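Local coordinates for insecticidal crystal protein Cry7Cal (PDB 5ZI1) that acts as an insecticidal toxin of Bacillus thuringiensis, active against a locust, and probably binds insect receptors and forms membrane pores as three-domain Cry toxins do, at residues G38-V43 and L152-N157; F312-G317 and T368-V373; Y324-T329 and R513-E518. All blocks are in the same frame, centred on the assembly; numbering follows the deposited sequence.

Contact 1 (G38-V43 and L152-N157)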
loop_
_atom_site.group_PDB
_atom_site.type_symbol
_atom_site.label_atom_id
_atom_site.label_comp_id
_atom_site.label_asym_id
_atom_site.label_seq_id
_atom_site.Cartn_x
_atom_site.Cartn_y
_atom_site.Cartn_z
ATOM N N GLY A 38 -15.229 0.419 -20.163
ATOM C CA GLY A 38 -14.090 1.317 -20.167
ATOM C C GLY A 38 -12.963 0.831 -19.280
ATOM O O GLY A 38 -11.784 0.975 -19.623
ATOM N N LEU A 39 -13.304 0.249 -18.127
ATOM C CA LEU A 39 -12.274 -0.317 -17.262
ATOM C C LEU A 39 -11.546 -1.466 -17.956
ATOM O O LEU A 39 -10.313 -1.543 -17.925
ATOM C CB LEU A 39 -12.882 -0.785 -15.941
ATOM C CG LEU A 39 -11.833 -1.409 -15.018
ATOM C CD1 LEU A 39 -10.767 -0.385 -14.723
ATOM C CD2 LEU A 39 -12.422 -1.926 -13.730
ATOM N N PHE A 40 -12.294 -2.365 -18.597
ATOM C CA PHE A 40 -11.666 -3.484 -19.289
ATOM C C PHE A 40 -10.708 -2.992 -20.371
ATOM O O PHE A 40 -9.531 -3.365 -20.388
ATOM C CB PHE A 40 -12.731 -4.395 -19.888
ATOM C CG PHE A 40 -13.182 -5.516 -18.974
ATOM C CD1 PHE A 40 -12.335 -6.577 -18.679
ATOM C CD2 PHE A 40 -14.475 -5.526 -18.447
ATOM C CE1 PHE A 40 -12.758 -7.610 -17.851
ATOM C CE2 PHE A 40 -14.916 -6.554 -17.625
ATOM C CZ PHE A 40 -14.062 -7.602 -17.324
ATOM N N THR A 41 -11.196 -2.145 -21.286
ATOM C CA THR A 41 -10.342 -1.634 -22.359
ATOM C C THR A 41 -9.129 -0.898 -21.804
ATOM O O THR A 41 -8.006 -1.083 -22.286
ATOM C CB THR A 41 -11.131 -0.706 -23.276
ATOM O OG1 THR A 41 -11.639 0.387 -22.501
ATOM C CG2 THR A 41 -12.285 -1.452 -23.943
ATOM N N GLU A 42 -9.339 -0.071 -20.781
ATOM C CA GLU A 42 -8.227 0.567 -20.080
ATOM C C GLU A 42 -7.238 -0.471 -19.559
ATOM O O GLU A 42 -6.020 -0.343 -19.748
ATOM C CB GLU A 42 -8.788 1.395 -18.925
ATOM C CG GLU A 42 -8.036 2.649 -18.548
ATOM C CD GLU A 42 -8.909 3.618 -17.738
ATOM O OE1 GLU A 42 -10.080 3.285 -17.423
ATOM O OE2 GLU A 42 -8.427 4.724 -17.424
ATOM N N VAL A 43 -7.756 -1.513 -18.898
ATOM C CA VAL A 43 -6.918 -2.483 -18.203
ATOM C C VAL A 43 -6.169 -3.361 -19.195
ATOM O O VAL A 43 -5.011 -3.734 -18.963
ATOM C CB VAL A 43 -7.773 -3.321 -17.229
ATOM C CG1 VAL A 43 -7.121 -4.663 -16.922
ATOM C CG2 VAL A 43 -7.988 -2.554 -15.938
ATOM N N LEU A 152 -10.883 -12.300 -10.134
ATOM C CA LEU A 152 -11.854 -11.843 -9.146
ATOM C C LEU A 152 -12.758 -10.763 -9.719
ATOM O O LEU A 152 -13.982 -10.765 -9.488
ATOM C CB LEU A 152 -11.123 -11.323 -7.907
ATOM C CG LEU A 152 -10.427 -12.459 -7.168
ATOM C CD1 LEU A 152 -9.654 -11.940 -5.984
ATOM C CD2 LEU A 152 -11.486 -13.446 -6.746
ATOM N N PHE A 153 -12.167 -9.836 -10.481
ATOM C CA PHE A 153 -12.929 -8.760 -11.087
ATOM C C PHE A 153 -13.864 -9.282 -12.164
ATOM O O PHE A 153 -15.014 -8.830 -12.272
ATOM C CB PHE A 153 -11.980 -7.719 -11.673
ATOM C CG PHE A 153 -12.658 -6.741 -12.567
ATOM C CD1 PHE A 153 -13.602 -5.863 -12.055
ATOM C CD2 PHE A 153 -12.380 -6.711 -13.918
ATOM C CE1 PHE A 153 -14.245 -4.962 -12.878
ATOM C CE2 PHE A 153 -13.021 -5.805 -14.743
ATOM C CZ PHE A 153 -13.954 -4.934 -14.223
ATOM N N LEU A 154 -13.384 -10.214 -12.989
ATOM C CA LEU A 154 -14.261 -10.846 -13.965
ATOM C C LEU A 154 -15.455 -11.519 -13.285
ATOM O O LEU A 154 -16.573 -11.481 -13.805
ATOM C CB LEU A 154 -13.485 -11.861 -14.789
ATOM C CG LEU A 154 -14.360 -12.598 -15.800
ATOM C CD1 LEU A 154 -14.816 -11.628 -16.834
ATOM C CD2 LEU A 154 -13.679 -13.819 -16.438
ATOM N N LEU A 155 -15.234 -12.148 -12.126
ATOM C CA LEU A 155 -16.315 -12.870 -11.474
ATOM C C LEU A 155 -17.389 -11.905 -10.996
ATOM O O LEU A 155 -18.574 -12.257 -10.983
ATOM C CB LEU A 155 -15.762 -13.716 -10.317
ATOM C CG LEU A 155 -15.106 -15.037 -10.752
ATOM C CD1 LEU A 155 -14.143 -15.617 -9.715
ATOM C CD2 LEU A 155 -16.224 -16.033 -11.106
ATOM N N LYS A 156 -16.995 -10.674 -10.649
ATOM C CA LYS A 156 -17.971 -9.650 -10.291
ATOM C C LYS A 156 -18.998 -9.453 -11.399
ATOM O O LYS A 156 -20.174 -9.193 -11.123
ATOM C CB LYS A 156 -17.257 -8.329 -9.983
ATOM C CG LYS A 156 -18.194 -7.169 -9.658
ATOM C CD LYS A 156 -17.421 -5.909 -9.252
ATOM C CE LYS A 156 -18.338 -4.696 -9.147
ATOM N NZ LYS A 156 -17.739 -3.582 -8.365
ATOM N N ASN A 157 -18.577 -9.575 -12.660
ATOM C CA ASN A 157 -19.502 -9.330 -13.762
ATOM C C ASN A 157 -20.736 -10.236 -13.677
ATOM O O ASN A 157 -21.847 -9.802 -14.000
ATOM C CB ASN A 157 -18.781 -9.499 -15.101
ATOM C CG ASN A 157 -17.846 -8.317 -15.435
ATOM O OD1 ASN A 157 -17.699 -7.947 -16.597
ATOM N ND2 ASN A 157 -17.202 -7.749 -14.421
#
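Phe-40 and Leu-154 mark the nearest backbone approach of two helical segments, 38-43 and 152-157, their CA atoms 9.4 Å apart. The local axes run nearly antiparallel, at 157°, and stay 12.7 Å apart at closest approach; this wide gap is bridged by side chains, chiefly two phenylalanines. CE2 of Phe-153 lies over one face of the Phe-40 ring, toward its rim, 3.3 Å from CZ of Phe-40. The ring planes are inclined at 45° with centroids 4.8 Å apart, which makes the pair neither a parallel stack nor a T-shape. Leu-39 meets Phe-153 from the opposite direction: with CG anti to the backbone N (chi1 179°), it brings CD2 to 3.4 Å from CZ of Phe-153. Asn-157 presents OD1 near the plane of the Phe-40 ring, at its edge, 3.3 Å from CE2 of Phe-40, and the amide stands almost perpendicular to that ring. The same OD1 is hydrogen-bonded to Tyr-93 OH, so this oxygen of a buried residue has a polar partner as well as an aromatic edge. Within the helical N-terminal domain, helix 73-101 closes on Phe-40 through Leu-90 and Thr-94, while Phe-24 of helix 13-26 packs against Leu-39.

Contact 2 (F312-G317 and T368-V373)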
loop_
_atom_site.group_PDB
_atom_site.type_symbol
_atom_site.label_atom_id
_atom_site.label_comp_id
_atom_site.label_asym_id
_atom_site.label_seq_id
_atom_site.Cartn_x
_atom_site.Cartn_y
_atom_site.Cartn_z
ATOM N N PHE A 312 33.879 18.345 3.593
ATOM C CA PHE A 312 32.474 18.082 3.281
ATOM C C PHE A 312 31.677 17.978 4.566
ATOM O O PHE A 312 32.196 17.549 5.599
ATOM C CB PHE A 312 32.298 16.786 2.489
ATOM C CG PHE A 312 32.932 15.611 3.146
ATOM C CD1 PHE A 312 32.234 14.864 4.096
ATOM C CD2 PHE A 312 34.246 15.262 2.836
ATOM C CE1 PHE A 312 32.828 13.789 4.721
ATOM C CE2 PHE A 312 34.844 14.170 3.450
ATOM C CZ PHE A 312 34.133 13.431 4.404
ATOM N N ALA A 313 30.404 18.347 4.481
ATOM C CA ALA A 313 29.520 18.236 5.627
ATOM C C ALA A 313 28.980 16.813 5.740
ATOM O O ALA A 313 28.890 16.083 4.748
ATOM C CB ALA A 313 28.378 19.239 5.515
ATOM N N ILE A 314 28.672 16.417 6.983
ATOM C CA ILE A 314 28.002 15.171 7.326
ATOM C C ILE A 314 26.939 15.512 8.358
ATOM O O ILE A 314 27.123 16.415 9.182
ATOM C CB ILE A 314 28.959 14.102 7.908
ATOM C CG1 ILE A 314 29.546 14.594 9.236
ATOM C CG2 ILE A 314 30.062 13.710 6.916
ATOM C CD1 ILE A 314 30.365 13.555 9.986
ATOM N N TRP A 315 25.825 14.773 8.332
ATOM C CA TRP A 315 24.784 15.030 9.323
ATOM C C TRP A 315 25.265 14.572 10.686
ATOM O O TRP A 315 25.868 13.510 10.814
ATOM C CB TRP A 315 23.472 14.297 9.004
ATOM C CG TRP A 315 22.836 14.599 7.694
ATOM C CD1 TRP A 315 23.400 15.237 6.636
ATOM C CD2 TRP A 315 21.507 14.257 7.295
ATOM N NE1 TRP A 315 22.507 15.315 5.598
ATOM C CE2 TRP A 315 21.332 14.728 5.982
ATOM C CE3 TRP A 315 20.444 13.612 7.928
ATOM C CZ2 TRP A 315 20.146 14.562 5.283
ATOM C CZ3 TRP A 315 19.262 13.453 7.234
ATOM C CH2 TRP A 315 19.121 13.924 5.927
ATOM N N THR A 316 24.998 15.381 11.709
ATOM C CA THR A 316 25.186 14.926 13.081
ATOM C C THR A 316 23.901 14.342 13.666
ATOM O O THR A 316 23.953 13.510 14.582
ATOM C CB THR A 316 25.657 16.091 13.949
ATOM O OG1 THR A 316 24.607 17.063 14.039
ATOM C CG2 THR A 316 26.900 16.776 13.322
ATOM N N GLY A 317 22.751 14.789 13.174
ATOM C CA GLY A 317 21.471 14.315 13.667
ATOM C C GLY A 317 20.372 14.883 12.800
ATOM O O GLY A 317 20.611 15.701 11.908
ATOM N N THR A 368 39.106 7.498 9.588
ATOM C CA THR A 368 37.774 7.087 9.998
ATOM C C THR A 368 36.896 7.058 8.757
ATOM O O THR A 368 37.338 7.388 7.654
ATOM C CB THR A 368 37.195 8.011 11.073
ATOM O OG1 THR A 368 35.970 7.451 11.558
ATOM C CG2 THR A 368 36.929 9.401 10.511
ATOM N N TRP A 369 35.638 6.649 8.933
ATOM C CA TRP A 369 34.749 6.345 7.816
ATOM C C TRP A 369 33.528 7.255 7.915
ATOM O O TRP A 369 32.676 7.068 8.790
ATOM C CB TRP A 369 34.381 4.862 7.841
ATOM C CG TRP A 369 33.752 4.340 6.594
ATOM C CD1 TRP A 369 33.331 5.067 5.522
ATOM C CD2 TRP A 369 33.467 2.964 6.289
ATOM N NE1 TRP A 369 32.801 4.231 4.565
ATOM C CE2 TRP A 369 32.868 2.935 5.016
ATOM C CE3 TRP A 369 33.657 1.756 6.970
ATOM C CZ2 TRP A 369 32.454 1.744 4.410
ATOM C CZ3 TRP A 369 33.254 0.572 6.360
ATOM C CH2 TRP A 369 32.665 0.576 5.094
ATOM N N TYR A 370 33.459 8.257 7.043
ATOM C CA TYR A 370 32.392 9.247 7.033
ATOM C C TYR A 370 31.336 8.896 5.995
ATOM O O TYR A 370 31.646 8.385 4.917
ATOM C CB TYR A 370 32.939 10.652 6.726
ATOM C CG TYR A 370 33.822 11.238 7.810
ATOM C CD1 TYR A 370 33.311 11.511 9.072
ATOM C CD2 TYR A 370 35.166 11.536 7.563
ATOM C CE1 TYR A 370 34.104 12.047 10.063
ATOM C CE2 TYR A 370 35.966 12.074 8.542
ATOM C CZ TYR A 370 35.434 12.332 9.792
ATOM O OH TYR A 370 36.225 12.873 10.782
ATOM N N GLN A 371 30.078 9.197 6.316
ATOM C CA GLN A 371 28.990 9.107 5.352
ATOM C C GLN A 371 28.355 10.481 5.259
ATOM O O GLN A 371 28.104 11.123 6.286
ATOM C CB GLN A 371 27.954 8.053 5.760
ATOM C CG GLN A 371 28.559 6.821 6.359
ATOM C CD GLN A 371 29.142 5.870 5.330
ATOM O OE1 GLN A 371 28.851 5.947 4.125
ATOM N NE2 GLN A 371 29.961 4.950 5.804
ATOM N N ALA A 372 28.107 10.941 4.037
ATOM C CA ALA A 372 27.748 12.335 3.831
ATOM C C ALA A 372 26.548 12.445 2.904
ATOM O O ALA A 372 26.512 11.810 1.845
ATOM C CB ALA A 372 28.944 13.125 3.262
ATOM N N VAL A 373 25.578 13.258 3.309
ATOM C CA VAL A 373 24.513 13.724 2.427
ATOM C C VAL A 373 24.550 15.251 2.438
ATOM O O VAL A 373 23.798 15.892 3.190
ATOM C CB VAL A 373 23.142 13.182 2.863
ATOM C CG1 VAL A 373 22.067 13.698 1.923
ATOM C CG2 VAL A 373 23.162 11.626 2.907
HETATM O O HOH W 1 25.795 12.399 6.620
#
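Apolar packing between Phe-312, Ile-314, Tyr-370 and Ala-372 makes up much of this buried contact. The Phe-312 ring meets CB of Tyr-370 near its own plane, with CE1 of Phe-312 3.7 Å from that atom; the two aromatic planes are inclined at 75° in an oblique pairing. Ile-314 has CG1 between its backbone N and carbonyl carbon, and its extended chain carries CD1 to 3.7 Å from CD1 of Tyr-370. Its other branch, CG2, lies 3.9 Å from CB of Ala-372.

Direct polar contact comes from Trp-315, whose indole NE1 donates to Val-373 O at 2.8 Å. The N-H...O angle of 149° makes the bond somewhat bent, and the oxygen sits near the indole edge, slightly out of its plane. The six-membered part of the same indole reaches the Val-373 side chain, with CZ2 of Trp-315 4.0 Å from CG1 of Val-373.

One water links backbones: it accepts from Trp-315 N and donates to Gln-371 O at 2.7 Å, with a weak further bond from Val-373 N.

The local strand axes cross at 94° with a closest approach of 5.3 Å, and the strands belong to separate antiparallel four-stranded sheets. Such sheet-on-sheet packing fits the beta-prism middle domain of three-domain Cry toxins, both sheets having the 3-2-1-4 order of a Greek key.

Contact 3 (Y324-T329 and R513-E518)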
loop_
_atom_site.group_PDB
_atom_site.type_symbol
_atom_site.label_atom_id
_atom_site.label_comp_id
_atom_site.label_asym_id
_atom_site.label_seq_id
_atom_site.Cartn_x
_atom_site.Cartn_y
_atom_site.Cartn_z
ATOM N N TYR A 324 -1.078 13.367 13.475
ATOM C CA TYR A 324 -2.107 12.396 13.126
ATOM C C TYR A 324 -3.189 13.073 12.290
ATOM O O TYR A 324 -3.181 14.284 12.095
ATOM C CB TYR A 324 -2.712 11.773 14.380
ATOM C CG TYR A 324 -1.710 10.964 15.174
ATOM C CD1 TYR A 324 -0.862 10.055 14.543
ATOM C CD2 TYR A 324 -1.612 11.101 16.555
ATOM C CE1 TYR A 324 0.048 9.313 15.264
ATOM C CE2 TYR A 324 -0.697 10.362 17.287
ATOM C CZ TYR A 324 0.124 9.470 16.635
ATOM O OH TYR A 324 1.031 8.730 17.360
ATOM N N THR A 325 -4.119 12.278 11.776
ATOM C CA THR A 325 -5.135 12.824 10.882
ATOM C C THR A 325 -6.083 13.748 11.645
ATOM O O THR A 325 -6.589 13.380 12.710
ATOM C CB THR A 325 -5.932 11.698 10.231
ATOM O OG1 THR A 325 -5.037 10.748 9.606
ATOM C CG2 THR A 325 -6.864 12.278 9.199
ATOM N N LYS A 326 -6.305 14.965 11.107
ATOM C CA LYS A 326 -7.207 15.965 11.711
ATOM C C LYS A 326 -6.913 16.201 13.192
ATOM O O LYS A 326 -7.816 16.464 13.989
ATOM C CB LYS A 326 -8.683 15.585 11.522
ATOM C CG LYS A 326 -9.198 15.823 10.103
ATOM C CD LYS A 326 -10.681 16.163 10.087
ATOM C CE LYS A 326 -10.938 17.661 10.247
ATOM N NZ LYS A 326 -12.409 17.961 10.379
ATOM N N SER A 327 -5.653 16.083 13.576
ATOM C CA SER A 327 -5.168 16.498 14.880
ATOM C C SER A 327 -4.022 17.477 14.646
ATOM O O SER A 327 -3.355 17.421 13.606
ATOM C CB SER A 327 -4.713 15.289 15.710
ATOM O OG SER A 327 -4.092 15.684 16.919
ATOM N N THR A 328 -3.819 18.405 15.592
ATOM C CA THR A 328 -2.702 19.347 15.506
ATOM C C THR A 328 -1.561 19.001 16.451
ATOM O O THR A 328 -0.479 19.591 16.325
ATOM C CB THR A 328 -3.142 20.797 15.808
ATOM O OG1 THR A 328 -3.569 20.902 17.175
ATOM C CG2 THR A 328 -4.244 21.284 14.853
ATOM N N THR A 329 -1.795 18.113 17.416
ATOM C CA THR A 329 -0.726 17.628 18.284
ATOM C C THR A 329 0.447 17.121 17.450
ATOM O O THR A 329 0.270 16.502 16.399
ATOM C CB THR A 329 -1.257 16.509 19.198
ATOM O OG1 THR A 329 -2.449 16.954 19.847
ATOM C CG2 THR A 329 -0.241 16.132 20.268
ATOM N N ARG A 513 -11.603 11.986 13.786
ATOM C CA ARG A 513 -12.343 13.165 13.347
ATOM C C ARG A 513 -12.786 12.969 11.908
ATOM O O ARG A 513 -11.998 12.534 11.068
ATOM C CB ARG A 513 -11.515 14.450 13.462
ATOM C CG ARG A 513 -11.167 14.833 14.886
ATOM C CD ARG A 513 -10.925 16.350 15.065
ATOM N NE ARG A 513 -10.901 16.666 16.491
ATOM C CZ ARG A 513 -9.806 16.641 17.243
ATOM N NH1 ARG A 513 -8.632 16.357 16.692
ATOM N NH2 ARG A 513 -9.879 16.920 18.540
ATOM N N LEU A 514 -14.037 13.302 11.626
ATOM C CA LEU A 514 -14.595 13.146 10.293
ATOM C C LEU A 514 -14.913 14.518 9.713
ATOM O O LEU A 514 -15.098 15.488 10.445
ATOM C CB LEU A 514 -15.861 12.268 10.316
ATOM C CG LEU A 514 -15.798 10.804 10.783
ATOM C CD1 LEU A 514 -14.760 9.972 10.016
ATOM C CD2 LEU A 514 -15.519 10.721 12.261
ATOM N N SER A 515 -14.959 14.592 8.381
ATOM C CA SER A 515 -15.267 15.819 7.657
ATOM C C SER A 515 -16.504 15.571 6.817
ATOM O O SER A 515 -16.515 14.650 5.997
ATOM C CB SER A 515 -14.115 16.262 6.742
ATOM O OG SER A 515 -12.959 16.617 7.471
ATOM N N PHE A 516 -17.525 16.404 7.004
ATOM C CA PHE A 516 -18.695 16.391 6.139
ATOM C C PHE A 516 -19.270 17.800 6.092
ATOM O O PHE A 516 -19.024 18.615 6.985
ATOM C CB PHE A 516 -19.744 15.377 6.620
ATOM C CG PHE A 516 -19.844 15.277 8.112
ATOM C CD1 PHE A 516 -20.680 16.123 8.822
ATOM C CD2 PHE A 516 -19.104 14.335 8.802
ATOM C CE1 PHE A 516 -20.778 16.029 10.204
ATOM C CE2 PHE A 516 -19.182 14.231 10.183
ATOM C CZ PHE A 516 -20.024 15.079 10.889
ATOM N N SER A 517 -20.025 18.086 5.025
ATOM C CA SER A 517 -20.682 19.389 4.888
ATOM C C SER A 517 -21.980 19.409 5.689
ATOM O O SER A 517 -22.090 20.096 6.709
ATOM C CB SER A 517 -20.960 19.698 3.409
ATOM O OG SER A 517 -19.774 19.713 2.628
ATOM N N GLU A 518 -22.964 18.646 5.235
ATOM C CA GLU A 518 -24.277 18.497 5.837
ATOM C C GLU A 518 -24.286 17.341 6.831
ATOM O O GLU A 518 -23.386 16.494 6.826
ATOM C CB GLU A 518 -25.324 18.254 4.741
ATOM C CG GLU A 518 -25.085 19.045 3.478
ATOM C CD GLU A 518 -26.111 20.152 3.295
ATOM O OE1 GLU A 518 -25.899 21.034 2.437
ATOM O OE2 GLU A 518 -27.146 20.158 3.998
HETATM O O HOH W 2 -9.000 11.402 12.624
HETATM O O HOH W 3 -6.864 16.637 18.706
#
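Lys-326 and Arg-513 bury the most surface in this contact, and each uses both its aliphatic stem and polar atoms. Their CB atoms lie 3.6 Å apart, and the side chains then diverge. Arg-513 is extended from CG to NE and runs past the Lys-326 carbonyl, so that NH1 of Arg-513 donates to Lys-326 O at 2.8 Å. The donor lies in the carbonyl plane, and the N-H...O angle is 151°. The same NH1 also donates to a water at 2.7 Å, which has a weak link to Ser-327 OG; one nitrogen thus serves both the backbone oxygen and the solvent bridge.

Lys-326 is the third residue of a type II beta turn from Tyr-324 to Ser-327, where its positive phi of 51° fits that position. The turn joins strand 312-324 to strand 331-336 of the beta-prism domain, whereas Arg-513 ends strand 508-513 in the C-terminal beta-sandwich domain of the three-domain Cry fold. The contact therefore ties two domains together. A second water bridges the backbones, donating to Thr-325 O and accepting from Arg-513 N at 2.9 Å.

Ser-515, the next largest contributor, receives the bent lysine chain. CD of Lys-326 already lies 3.5 Å from Ser-515 OG, and the bend at chi3 (88°) turns CE and NZ along the serine, NZ forming a weak hydrogen bond with Ser-515 OG at 3.3 Å. Ser-515 OG is also hydrogen-bonded to Asp-460 O, while Lys-326 NZ has a long, weak ion pair with Glu-574; Arg-513 makes a cation-pi contact with Phe-477.

Contacts 1 and 2 are buried within single domains, whereas contact 3 lies at the surface between two. Contact 1 joins helices through side chains alone, contact 2 adds an indole bond and a water to sheet-on-sheet packing, and contact 3 relies mostly on backbone oxygens, charged side chains and waters. Contacts 2 and 3 share strand 312-324: residues 312-317 open it inside the beta-prism, and residues 324-329 carry its end into the turn facing the C-terminal domain. Their centres are nevertheless about 40 Å apart, and their segments alternate along the chain. Contact 1 precedes both in sequence and lies on the opposite side of the chain's centre from contact 2, about 51 Å between centres.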